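Local coordinates for chintase (Rhizomucor miehei, PDB 5YUQ), which probably hydrolyses the beta-1,4 linkages between N-acetylglucosamine units of chitin, as a glycoside hydrolase family 18 enzyme with an active-site tunnel, at residues A[109-114]-A[153-158]; A[69-74]-A[116-121]; A[147-152]-A[216-221]; A[127-132]-A[164-169]. All blocks are in the same frame, centred on the assembly; numbering follows the deposited sequence.

Contact 1: residues A[109-114]-A[153-158]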
loop_
_atom_site.group_PDB
_atom_site.type_symbol
_atom_site.label_atom_id
_atom_site.label_comp_id
_atom_site.label_asym_id
_atom_site.label_seq_id
_atom_site.Cartn_x
_atom_site.Cartn_y
_atom_site.Cartn_z
ATOM N N PRO A 109 6.863 -9.109 7.918
ATOM C CA PRO A 109 7.680 -9.789 8.925
ATOM C C PRO A 109 6.890 -10.842 9.705
ATOM O O PRO A 109 5.769 -10.569 10.151
ATOM C CB PRO A 109 8.085 -8.656 9.869
ATOM C CG PRO A 109 8.103 -7.435 8.990
ATOM C CD PRO A 109 6.989 -7.639 7.993
ATOM N N ASN A 110 7.489 -12.026 9.842
ATOM C CA ASN A 110 6.940 -13.159 10.607
ATOM C C ASN A 110 5.431 -13.332 10.486
ATOM O O ASN A 110 4.692 -13.204 11.462
ATOM C CB ASN A 110 7.367 -13.087 12.077
ATOM C CG ASN A 110 7.134 -14.394 12.789
ATOM O OD1 ASN A 110 7.013 -15.439 12.139
ATOM N ND2 ASN A 110 7.043 -14.356 14.116
ATOM N N SER A 111 4.976 -13.622 9.276
ATOM C CA SER A 111 3.550 -13.702 9.013
ATOM C C SER A 111 3.262 -14.837 8.053
ATOM O O SER A 111 3.980 -15.007 7.077
ATOM C CB SER A 111 3.063 -12.388 8.402
ATOM O OG SER A 111 1.673 -12.433 8.133
ATOM N N PRO A 112 2.225 -15.632 8.349
ATOM C CA PRO A 112 1.760 -16.669 7.423
ATOM C C PRO A 112 0.858 -16.043 6.376
ATOM O O PRO A 112 0.396 -16.717 5.456
ATOM C CB PRO A 112 0.929 -17.583 8.324
ATOM C CG PRO A 112 0.366 -16.656 9.340
ATOM C CD PRO A 112 1.476 -15.657 9.618
ATOM N N ASN A 113 0.591 -14.752 6.537
ATOM C CA ASN A 113 -0.155 -14.010 5.540
ATOM C C ASN A 113 0.846 -13.311 4.630
ATOM O O ASN A 113 2.049 -13.481 4.798
ATOM C CB ASN A 113 -1.141 -13.060 6.214
ATOM C CG ASN A 113 -2.078 -13.798 7.158
ATOM O OD1 ASN A 113 -2.495 -14.924 6.875
ATOM N ND2 ASN A 113 -2.391 -13.184 8.292
ATOM N N GLY A 114 0.378 -12.632 3.616
ATOM C CA GLY A 114 1.320 -12.218 2.615
ATOM C C GLY A 114 1.478 -13.504 1.749
ATOM O O GLY A 114 0.816 -14.476 1.993
ATOM N N PRO A 153 0.913 -2.847 13.948
ATOM C CA PRO A 153 2.366 -2.958 14.091
ATOM C C PRO A 153 2.974 -4.310 13.752
ATOM O O PRO A 153 2.332 -5.303 13.953
ATOM C CB PRO A 153 2.615 -2.587 15.574
ATOM C CG PRO A 153 1.523 -1.708 15.922
ATOM C CD PRO A 153 0.306 -2.113 15.035
ATOM N N PHE A 154 4.216 -4.319 13.304
ATOM C CA PHE A 154 4.900 -5.545 12.894
ATOM C C PHE A 154 4.764 -6.673 13.908
ATOM O O PHE A 154 4.799 -6.442 15.123
ATOM C CB PHE A 154 6.386 -5.272 12.712
ATOM C CG PHE A 154 6.701 -4.283 11.629
ATOM C CD1 PHE A 154 6.188 -4.442 10.349
ATOM C CD2 PHE A 154 7.534 -3.201 11.893
ATOM C CE1 PHE A 154 6.501 -3.520 9.348
ATOM C CE2 PHE A 154 7.853 -2.291 10.905
ATOM C CZ PHE A 154 7.343 -2.454 9.634
ATOM N N ASN A 155 4.628 -7.891 13.395
ATOM C CA ASN A 155 4.484 -9.074 14.241
ATOM C C ASN A 155 5.678 -9.351 15.132
ATOM O O ASN A 155 6.831 -9.226 14.718
ATOM C CB ASN A 155 4.231 -10.315 13.390
ATOM C CG ASN A 155 2.836 -10.363 12.824
ATOM O OD1 ASN A 155 1.975 -9.552 13.178
ATOM N ND2 ASN A 155 2.591 -11.330 11.948
ATOM N N ASP A 156 5.388 -9.773 16.357
ATOM C CA ASP A 156 6.447 -10.170 17.269
ATOM C C ASP A 156 6.839 -11.626 17.036
ATOM O O ASP A 156 6.483 -12.223 16.011
ATOM C CB ASP A 156 6.053 -9.907 18.727
ATOM C CG ASP A 156 4.869 -10.734 19.186
ATOM O OD1 ASP A 156 4.522 -11.752 18.550
ATOM O OD2 ASP A 156 4.282 -10.362 20.225
ATOM N N GLU A 157 7.560 -12.188 17.997
ATOM C CA GLU A 157 8.078 -13.545 17.884
ATOM C C GLU A 157 6.968 -14.589 17.812
ATOM O O GLU A 157 7.199 -15.704 17.355
ATOM C CB GLU A 157 9.005 -13.862 19.070
ATOM C CG GLU A 157 10.256 -12.989 19.191
ATOM C CD GLU A 157 10.006 -11.662 19.894
ATOM O OE1 GLU A 157 8.835 -11.361 20.248
ATOM O OE2 GLU A 157 10.999 -10.914 20.091
ATOM N N ASN A 158 5.768 -14.222 18.251
ATOM C CA ASN A 158 4.634 -15.144 18.264
ATOM C C ASN A 158 3.611 -14.817 17.188
ATOM O O ASN A 158 2.459 -15.269 17.242
ATOM C CB ASN A 158 3.979 -15.140 19.646
ATOM C CG ASN A 158 4.954 -15.515 20.739
ATOM O OD1 ASN A 158 5.095 -14.809 21.744
ATOM N ND2 ASN A 158 5.654 -16.626 20.536
HETATM O O HOH W 1 4.607 -8.194 10.568
HETATM O O HOH W 2 6.126 -17.230 15.561
HETATM O O HOH W 3 0.409 -12.260 10.365
#
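N110 and N155 bring their CA atoms to 6.0 Å, the nearest approach of two irregular segments that pair no strand and no helix. Both belong to loops of a family 18 TIM barrel: segment 109-114 follows strand 101-105, whereas segment 153-158 comes after strand 144-149, and the two strands are parallel neighbours. At N110 the backbone takes a left-handed conformation, and both its carbonyl and its side chain engage the other loop. Two asparagines then trade amide N-H groups for backbone carbonyls in opposite directions. N155 ND2 gives N110 O an almost straight bond of 2.9 Å (172° at the hydrogen), lying in the plane of the N155 amide but arriving above the plane of the accepting carbonyl. In return N110 ND2 reaches D156 O at 2.9 Å, this time in the carbonyl plane. That reach depends on CG standing anti to the backbone N of N110 (chi1 -165°), while OD1 at the other corner of the amide is taken by Q159, which fixes the flip of the group. P109 adds the apolar part: its CG comes to 3.8 Å from F154 CD1, and F154 goes on to meet Y128 and W169. Solvent is built into the joint as well. One water donates to P109 O and accepts from N155 N, the latter at 2.8 Å. The second hydrogen of N155 ND2 goes to another water at 2.9 Å, and that water lies 2.6 Å from S111 OG, the oxygen that also accepts from N113 N in an ST turn.

Contact 2: residues A[69-74]-A[116-121]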
loop_
_atom_site.group_PDB
_atom_site.type_symbol
_atom_site.label_atom_id
_atom_site.label_comp_id
_atom_site.label_asym_id
_atom_site.label_seq_id
_atom_site.Cartn_x
_atom_site.Cartn_y
_atom_site.Cartn_z
ATOM N N GLY A 69 7.643 -9.787 -3.967
ATOM C CA GLY A 69 9.064 -9.602 -3.739
ATOM C C GLY A 69 9.493 -9.803 -2.297
ATOM O O GLY A 69 10.551 -9.331 -1.892
ATOM N N SER A 70 8.686 -10.518 -1.521
ATOM C CA SER A 70 8.955 -10.661 -0.091
ATOM C C SER A 70 9.354 -12.076 0.317
ATOM O O SER A 70 9.453 -12.364 1.507
ATOM C CB SER A 70 7.738 -10.204 0.723
ATOM O OG SER A 70 7.563 -8.789 0.617
ATOM N N LEU A 71 9.618 -12.940 -0.659
ATOM C CA LEU A 71 9.924 -14.352 -0.380
ATOM C C LEU A 71 11.119 -14.530 0.538
ATOM O O LEU A 71 11.119 -15.403 1.406
ATOM C CB LEU A 71 10.217 -15.105 -1.676
ATOM C CG LEU A 71 9.046 -15.445 -2.588
ATOM C CD1 LEU A 71 9.549 -16.048 -3.891
ATOM C CD2 LEU A 71 8.125 -16.407 -1.866
ATOM N N TYR A 72 12.133 -13.696 0.345
ATOM C CA TYR A 72 13.439 -13.972 0.916
ATOM C C TYR A 72 13.907 -13.046 2.022
ATOM O O TYR A 72 14.976 -13.273 2.567
ATOM C CB TYR A 72 14.495 -14.032 -0.196
ATOM C CG TYR A 72 14.178 -15.090 -1.214
ATOM C CD1 TYR A 72 14.213 -16.435 -0.875
ATOM C CD2 TYR A 72 13.827 -14.748 -2.509
ATOM C CE1 TYR A 72 13.900 -17.413 -1.801
ATOM C CE2 TYR A 72 13.519 -15.724 -3.446
ATOM C CZ TYR A 72 13.562 -17.050 -3.081
ATOM O OH TYR A 72 13.255 -18.025 -4.000
ATOM N N PHE A 73 13.130 -12.015 2.355
ATOM C CA PHE A 73 13.524 -11.096 3.429
ATOM C C PHE A 73 13.928 -11.840 4.706
ATOM O O PHE A 73 14.988 -11.582 5.276
ATOM C CB PHE A 73 12.390 -10.129 3.772
ATOM C CG PHE A 73 12.332 -8.893 2.906
ATOM C CD1 PHE A 73 13.228 -7.854 3.091
ATOM C CD2 PHE A 73 11.336 -8.752 1.956
ATOM C CE1 PHE A 73 13.153 -6.701 2.307
ATOM C CE2 PHE A 73 11.259 -7.606 1.175
ATOM C CZ PHE A 73 12.163 -6.588 1.349
ATOM N N SER A 74 13.088 -12.763 5.162
ATOM C CA SER A 74 13.380 -13.458 6.416
ATOM C C SER A 74 14.687 -14.233 6.338
ATOM O O SER A 74 15.539 -14.086 7.205
ATOM C CB SER A 74 12.231 -14.391 6.796
ATOM O OG SER A 74 12.521 -15.058 8.020
ATOM N N ALA A 116 2.042 -16.996 0.578
ATOM C CA ALA A 116 1.995 -18.128 1.506
ATOM C C ALA A 116 3.354 -18.761 1.804
ATOM O O ALA A 116 3.616 -19.195 2.929
ATOM C CB ALA A 116 1.025 -19.180 0.991
ATOM N N CYS A 117 4.212 -18.825 0.791
ATOM C CA CYS A 117 5.493 -19.506 0.926
ATOM C C CYS A 117 6.651 -18.557 1.249
ATOM O O CYS A 117 7.828 -18.943 1.175
ATOM C CB CYS A 117 5.800 -20.327 -0.331
ATOM S SG CYS A 117 6.013 -19.324 -1.812
ATOM N N ASN A 118 6.327 -17.315 1.610
ATOM C CA ASN A 118 7.344 -16.406 2.143
ATOM C C ASN A 118 8.132 -17.049 3.272
ATOM O O ASN A 118 7.564 -17.768 4.098
ATOM C CB ASN A 118 6.691 -15.132 2.691
ATOM C CG ASN A 118 6.356 -14.127 1.615
ATOM O OD1 ASN A 118 6.714 -14.289 0.444
ATOM N ND2 ASN A 118 5.670 -13.066 2.010
ATOM N N SER A 119 9.434 -16.791 3.322
ATOM C CA SER A 119 10.214 -17.212 4.479
ATOM C C SER A 119 9.778 -16.387 5.690
ATOM O O SER A 119 9.314 -15.255 5.549
ATOM C CB SER A 119 11.718 -17.083 4.227
ATOM O OG SER A 119 12.099 -15.752 3.912
ATOM N N LYS A 120 9.910 -16.961 6.880
ATOM C CA LYS A 120 9.480 -16.289 8.102
ATOM C C LYS A 120 10.320 -16.782 9.268
ATOM O O LYS A 120 10.789 -17.914 9.261
ATOM C CB LYS A 120 8.004 -16.565 8.368
ATOM C CG LYS A 120 7.673 -18.042 8.428
ATOM C CD LYS A 120 6.205 -18.283 8.715
ATOM C CE LYS A 120 5.311 -17.694 7.634
ATOM N NZ LYS A 120 5.598 -18.193 6.250
ATOM N N ASP A 121 10.514 -15.925 10.263
ATOM C CA ASP A 121 11.302 -16.262 11.439
ATOM C C ASP A 121 10.786 -15.449 12.611
ATOM O O ASP A 121 10.333 -14.317 12.428
ATOM C CB ASP A 121 12.777 -15.957 11.198
ATOM C CG ASP A 121 13.670 -16.521 12.275
ATOM O OD1 ASP A 121 14.106 -17.683 12.137
ATOM O OD2 ASP A 121 13.945 -15.804 13.261
HETATM O O HOH W 4 10.309 -13.007 4.041
HETATM O O HOH W 5 6.658 -12.540 -1.764
#
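S119 grips the carbonyl of L71 with two donors. Its backbone N lies 2.9 Å from L71 O and its OG, which donates, lies 2.7 Å from the same oxygen; both come from one face of the carbonyl plane. The pairing works because OG sits between the backbone N and the carbonyl carbon of S119 (chi1 59°), folded back beside its own N-H. The hydroxyl oxygen has a further partner in D75 N, so one serine joins the 116-121 loop to the beginning of helix 73-78.

Water extends these direct bonds. One molecule accepts from S74 N and donates to the carbonyls of S70 and S119, while a second accepts from S70 N and donates to N118 OD1 at 2.8 Å. In the family 18 TIM barrel this is a meeting of two consecutive loops on one rim, that after strand 59-65 and that after strand 101-105.

Apolar packing is concentrated on L71. Its CB points away from the other loop, yet CD2 swings back to 3.6 Å from C117 SG, a sulfur held in the disulfide with C274; the same methyl passes 3.4 Å from N118 OD1, the two side chains crossing at about a right angle.

S74 packs closely: its CB approaches S119 OG to 3.2 Å and its OG lies 3.3 Å from D121 CB. The hydroxyl of S74 bonds to D124, whose other carboxylate oxygen takes D121 N. Within 116-121, K120 curls back so that NZ donates to N118 O at 2.9 Å.

Contact 3: residues A[147-152]-A[216-221]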
loop_
_atom_site.group_PDB
_atom_site.type_symbol
_atom_site.label_atom_id
_atom_site.label_comp_id
_atom_site.label_asym_id
_atom_site.label_seq_id
_atom_site.Cartn_x
_atom_site.Cartn_y
_atom_site.Cartn_z
ATOM N N THR A 147 9.382 2.703 5.407
ATOM C CA THR A 147 8.870 1.348 5.285
ATOM C C THR A 147 7.378 1.420 5.023
ATOM O O THR A 147 6.688 2.269 5.589
ATOM C CB THR A 147 9.192 0.496 6.545
ATOM O OG1 THR A 147 8.559 -0.780 6.435
ATOM C CG2 THR A 147 8.697 1.182 7.799
ATOM N N ALA A 148 6.892 0.577 4.115
ATOM C CA ALA A 148 5.460 0.441 3.899
ATOM C C ALA A 148 4.978 -0.658 4.826
ATOM O O ALA A 148 5.522 -1.763 4.825
ATOM C CB ALA A 148 5.165 0.086 2.453
ATOM N N VAL A 149 3.955 -0.355 5.617
ATOM C CA VAL A 149 3.576 -1.213 6.737
ATOM C C VAL A 149 2.104 -1.611 6.705
ATOM O O VAL A 149 1.276 -0.914 6.120
ATOM C CB VAL A 149 3.879 -0.501 8.067
ATOM C CG1 VAL A 149 5.321 -0.028 8.110
ATOM C CG2 VAL A 149 2.946 0.677 8.269
ATOM N N PRO A 150 1.767 -2.750 7.334
ATOM C CA PRO A 150 0.368 -3.172 7.433
ATOM C C PRO A 150 -0.411 -2.324 8.436
ATOM O O PRO A 150 0.144 -1.406 9.039
ATOM C CB PRO A 150 0.470 -4.627 7.916
ATOM C CG PRO A 150 1.787 -4.682 8.649
ATOM C CD PRO A 150 2.697 -3.743 7.897
ATOM N N THR A 151 -1.686 -2.645 8.619
ATOM C CA THR A 151 -2.582 -1.812 9.421
ATOM C C THR A 151 -2.426 -2.030 10.934
ATOM O O THR A 151 -3.122 -1.405 11.734
ATOM C CB THR A 151 -4.037 -2.033 8.999
ATOM O OG1 THR A 151 -4.274 -3.441 8.878
ATOM C CG2 THR A 151 -4.298 -1.367 7.649
ATOM N N ALA A 152 -1.514 -2.915 11.317
ATOM C CA ALA A 152 -1.153 -3.071 12.719
ATOM C C ALA A 152 0.353 -3.221 12.801
ATOM O O ALA A 152 0.982 -3.688 11.849
ATOM C CB ALA A 152 -1.846 -4.295 13.316
ATOM N N LYS A 216 -4.121 4.709 14.991
ATOM C CA LYS A 216 -4.166 4.626 16.450
ATOM C C LYS A 216 -3.306 3.480 16.957
ATOM O O LYS A 216 -2.621 3.623 17.969
ATOM C CB LYS A 216 -5.595 4.470 16.970
ATOM C CG LYS A 216 -6.505 5.653 16.684
ATOM C CD LYS A 216 -5.897 6.960 17.127
ATOM C CE LYS A 216 -6.819 8.128 16.803
ATOM N NZ LYS A 216 -8.210 7.852 17.256
ATOM N N ALA A 217 -3.328 2.351 16.256
ATOM C CA ALA A 217 -2.543 1.196 16.680
ATOM C C ALA A 217 -1.047 1.473 16.597
ATOM O O ALA A 217 -0.292 1.109 17.497
ATOM C CB ALA A 217 -2.901 -0.034 15.860
ATOM N N TRP A 218 -0.619 2.143 15.526
ATOM C CA TRP A 218 0.800 2.441 15.334
ATOM C C TRP A 218 1.297 3.511 16.331
ATOM O O TRP A 218 2.413 3.425 16.807
ATOM C CB TRP A 218 1.181 2.738 13.903
ATOM C CG TRP A 218 1.299 1.563 13.020
ATOM C CD1 TRP A 218 0.277 0.986 12.241
ATOM C CD2 TRP A 218 2.474 0.818 12.705
ATOM N NE1 TRP A 218 0.777 -0.023 11.507
ATOM C CE2 TRP A 218 2.115 -0.173 11.775
ATOM C CE3 TRP A 218 3.791 0.865 13.133
ATOM C CZ2 TRP A 218 3.010 -1.050 11.277
ATOM C CZ3 TRP A 218 4.655 0.022 12.645
ATOM C CH2 TRP A 218 4.289 -0.946 11.697
ATOM N N ILE A 219 0.441 4.451 16.630
ATOM C CA ILE A 219 0.798 5.456 17.634
ATOM C C ILE A 219 0.885 4.800 19.013
ATOM O O ILE A 219 1.835 5.047 19.775
ATOM C CB ILE A 219 -0.204 6.636 17.662
ATOM C CG1 ILE A 219 -0.100 7.470 16.374
ATOM C CG2 ILE A 219 0.056 7.546 18.870
ATOM C CD1 ILE A 219 -1.142 8.568 16.263
ATOM N N ALA A 220 -0.086 3.947 19.327
ATOM C CA ALA A 220 -0.108 3.278 20.631
ATOM C C ALA A 220 1.133 2.412 20.856
ATOM O O ALA A 220 1.590 2.249 21.993
ATOM C CB ALA A 220 -1.375 2.449 20.792
ATOM N N ALA A 221 1.689 1.877 19.775
ATOM C CA ALA A 221 2.873 1.026 19.865
ATOM C C ALA A 221 4.183 1.812 19.855
ATOM O O ALA A 221 5.256 1.223 19.985
ATOM C CB ALA A 221 2.866 -0.020 18.757
#
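A217 is the first residue of 216-221 to meet the other segment, its CB 4.4 Å from T151 O in the loop that leaves strand 144-149. W218 carries nearly all the rest. With CG anti to the carbonyl carbon (chi1 -77°), its indole leaves the helix toward the end of the strand and is caught there by polar and apolar contacts. NE1 donates to P150 O at 2.9 Å, the bond bent to 147° and the oxygen lying near the ring plane, 16° out of it. This uses the one polar atom of a buried ring and fixes how the indole is rotated. V149 meets the benzo half from the opposite direction: CG2 stands 3.3 Å above one face near the rim, and CB comes to 3.4 Å from CZ2, a tight fit. A152 O lies equally close to CZ2, at 3.4 Å. Further on, A221 N still bonds to A217 O, extending the helical hydrogen bonding past A220, and its side chain packs on P153. The arrangement is that of a TIM barrel, in which side chains on the outer face of a strand meet the surrounding helices: V149, at the end of strand 144-149, bonds through its backbone to Y177 of the parallel strand 175-178 and to M179 just past its end, while W218 of helix 211-220 also covers I178 of strand 175-178 and L228 of strand 228-240, with F154 meeting it edge-to-face.

Contact 4: residues A[127-132]-A[164-169]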
loop_
_atom_site.group_PDB
_atom_site.type_symbol
_atom_site.label_atom_id
_atom_site.label_comp_id
_atom_site.label_asym_id
_atom_site.label_seq_id
_atom_site.Cartn_x
_atom_site.Cartn_y
_atom_site.Cartn_z
ATOM N N ASN A 127 15.085 -8.175 13.159
ATOM C CA ASN A 127 16.060 -8.203 12.075
ATOM C C ASN A 127 15.795 -7.108 11.056
ATOM O O ASN A 127 16.723 -6.570 10.454
ATOM C CB ASN A 127 16.061 -9.573 11.386
ATOM C CG ASN A 127 16.671 -10.660 12.253
ATOM O OD1 ASN A 127 17.372 -10.377 13.230
ATOM N ND2 ASN A 127 16.421 -11.908 11.888
ATOM N N TYR A 128 14.519 -6.786 10.865
ATOM C CA TYR A 128 14.121 -5.687 9.991
ATOM C C TYR A 128 14.699 -4.391 10.524
ATOM O O TYR A 128 15.252 -3.587 9.776
ATOM C CB TYR A 128 12.599 -5.576 9.986
ATOM C CG TYR A 128 11.936 -4.995 8.761
ATOM C CD1 TYR A 128 12.650 -4.649 7.618
ATOM C CD2 TYR A 128 10.566 -4.802 8.759
ATOM C CE1 TYR A 128 11.982 -4.135 6.487
ATOM C CE2 TYR A 128 9.897 -4.296 7.649
ATOM C CZ TYR A 128 10.611 -3.955 6.527
ATOM O OH TYR A 128 9.922 -3.462 5.447
ATOM N N LEU A 129 14.580 -4.182 11.833
ATOM C CA LEU A 129 15.164 -2.994 12.445
ATOM C C LEU A 129 16.681 -3.004 12.307
ATOM O O LEU A 129 17.284 -1.972 12.008
ATOM C CB LEU A 129 14.750 -2.869 13.915
ATOM C CG LEU A 129 15.318 -1.643 14.641
ATOM C CD1 LEU A 129 14.997 -0.377 13.857
ATOM C CD2 LEU A 129 14.742 -1.566 16.037
ATOM N N LYS A 130 17.292 -4.173 12.495
ATOM C CA LYS A 130 18.734 -4.292 12.312
ATOM C C LYS A 130 19.120 -3.851 10.905
ATOM O O LYS A 130 20.121 -3.168 10.715
ATOM C CB LYS A 130 19.201 -5.723 12.557
ATOM C CG LYS A 130 20.640 -5.787 13.011
ATOM C CD LYS A 130 21.046 -7.195 13.412
ATOM C CE LYS A 130 22.463 -7.190 13.990
ATOM N NZ LYS A 130 23.109 -8.541 14.001
ATOM N N LEU A 131 18.311 -4.237 9.930
ATOM C CA LEU A 131 18.544 -3.820 8.554
ATOM C C LEU A 131 18.494 -2.306 8.403
ATOM O O LEU A 131 19.369 -1.718 7.774
ATOM C CB LEU A 131 17.529 -4.485 7.626
ATOM C CG LEU A 131 17.546 -4.028 6.166
ATOM C CD1 LEU A 131 18.907 -4.272 5.549
ATOM C CD2 LEU A 131 16.467 -4.784 5.413
ATOM N N PHE A 132 17.479 -1.663 8.971
ATOM C CA PHE A 132 17.398 -0.213 8.868
ATOM C C PHE A 132 18.568 0.467 9.559
ATOM O O PHE A 132 19.083 1.474 9.076
ATOM C CB PHE A 132 16.080 0.299 9.438
ATOM C CG PHE A 132 14.963 0.315 8.442
ATOM C CD1 PHE A 132 14.963 1.227 7.401
ATOM C CD2 PHE A 132 13.912 -0.576 8.556
ATOM C CE1 PHE A 132 13.922 1.254 6.475
ATOM C CE2 PHE A 132 12.861 -0.557 7.635
ATOM C CZ PHE A 132 12.872 0.369 6.594
ATOM N N LYS A 164 4.209 -2.805 21.717
ATOM C CA LYS A 164 5.255 -1.876 22.130
ATOM C C LYS A 164 6.476 -2.071 21.249
ATOM O O LYS A 164 7.221 -3.034 21.430
ATOM C CB LYS A 164 5.639 -2.136 23.593
ATOM C CG LYS A 164 6.907 -1.422 24.068
ATOM C CD LYS A 164 6.629 -0.005 24.531
ATOM C CE LYS A 164 7.805 0.557 25.336
ATOM N NZ LYS A 164 9.064 0.626 24.532
ATOM N N LEU A 165 6.675 -1.174 20.283
ATOM C CA LEU A 165 7.850 -1.255 19.428
ATOM C C LEU A 165 9.087 -0.691 20.122
ATOM O O LEU A 165 9.007 0.310 20.842
ATOM C CB LEU A 165 7.622 -0.487 18.133
ATOM C CG LEU A 165 6.580 -1.077 17.188
ATOM C CD1 LEU A 165 6.222 -0.053 16.121
ATOM C CD2 LEU A 165 7.144 -2.329 16.558
ATOM N N ASP A 166 10.213 -1.369 19.907
ATOM C CA ASP A 166 11.548 -0.876 20.244
ATOM C C ASP A 166 11.620 0.584 19.820
ATOM O O ASP A 166 11.276 0.917 18.682
ATOM C CB ASP A 166 12.552 -1.725 19.451
ATOM C CG ASP A 166 14.003 -1.403 19.752
ATOM O OD1 ASP A 166 14.338 -0.305 20.260
ATOM O OD2 ASP A 166 14.840 -2.285 19.457
ATOM N N ASP A 167 12.044 1.476 20.711
ATOM C CA ASP A 167 12.001 2.886 20.329
ATOM C C ASP A 167 13.084 3.260 19.329
ATOM O O ASP A 167 13.127 4.384 18.844
ATOM C CB ASP A 167 11.861 3.859 21.525
ATOM C CG ASP A 167 13.126 4.015 22.351
ATOM O OD1 ASP A 167 14.245 3.706 21.884
ATOM O OD2 ASP A 167 12.982 4.499 23.495
ATOM N N ASN A 168 13.933 2.295 18.988
ATOM C CA ASN A 168 14.870 2.505 17.898
ATOM C C ASN A 168 14.191 2.463 16.535
ATOM O O ASN A 168 14.779 2.876 15.540
ATOM C CB ASN A 168 16.012 1.499 17.962
ATOM C CG ASN A 168 17.011 1.841 19.045
ATOM O OD1 ASN A 168 17.965 2.579 18.804
ATOM N ND2 ASN A 168 16.787 1.323 20.249
ATOM N N TRP A 169 12.958 1.973 16.480
ATOM C CA TRP A 169 12.213 2.066 15.227
ATOM C C TRP A 169 12.018 3.529 14.866
ATOM O O TRP A 169 12.407 3.970 13.791
ATOM C CB TRP A 169 10.866 1.338 15.329
ATOM C CG TRP A 169 10.959 -0.112 14.974
ATOM C CD1 TRP A 169 10.887 -1.179 15.825
ATOM C CD2 TRP A 169 11.130 -0.651 13.660
ATOM N NE1 TRP A 169 11.015 -2.355 15.117
ATOM C CE2 TRP A 169 11.157 -2.059 13.785
ATOM C CE3 TRP A 169 11.269 -0.083 12.391
ATOM C CZ2 TRP A 169 11.320 -2.903 12.686
ATOM C CZ3 TRP A 169 11.417 -0.920 11.296
ATOM C CH2 TRP A 169 11.451 -2.317 11.451
#
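L129 spreads itself along the face of W169, an aliphatic side chain laid over the pyrrole ring and the adjoining part of the benzo ring. Its CD2 stands over the five-membered ring, 4.0 Å from the centroid and only 15° off the normal, a CH-pi contact; its CB comes to 3.6 Å from CZ2 over the other ring. The two side chains slide past each other in opposite directions, and with CG anti to the backbone N (chi1 -180°) the branched end of L129 is carried across the indole. At its benzo end W169 enters an aromatic cluster. Its edge is turned to the face of Y128 in an offset edge-to-face pair, planes at 79° and centroids 5.8 Å apart, and F132 meets it obliquely, CD2 lying 3.7 Å from CZ3. Here two outer elements of the TIM barrel join, helix 124-139 and the start of helix 168-172. D166 shapes that start: its OD1 takes N168 N in a capping bond and also N168 ND2, each at 2.9 Å, while OD2 lies across the end of L129, 3.5 Å from CD2. Y128 sends its hydroxyl inward to T147 OG1 and W106 N. Between the two segments themselves, then, cohesion comes from shape and dispersion: carbon surfaces fill the interior, whereas the carboxylate of D166 lies on the exposed side, where the two N-H groups of N168 that meet OD1 would probably help to stabilise its negative charge.

From the N terminus, 69-74 opens contact 2, and 109-114 opens contact 1 before 116-121 closes the loop of contact 2. Helix 124-139 then starts contact 4 and strand 144-149 contact 3; 153-158, 164-169 and 216-221 close contacts 1, 4 and 3 in that order. None nests inside another. Contact 1 crosses the other three, contacts 3 and 4 cross each other, and contact 2 is in series with both. Contacts 1 and 2 link successive strand-to-helix loops; contact 3 ties helix 211-220 to the end of strand 144-149, and contact 4 ties helix 124-139 to the approach to helix 168-172. They meet through S111 and K120, P153 and W218, and A221 and L165.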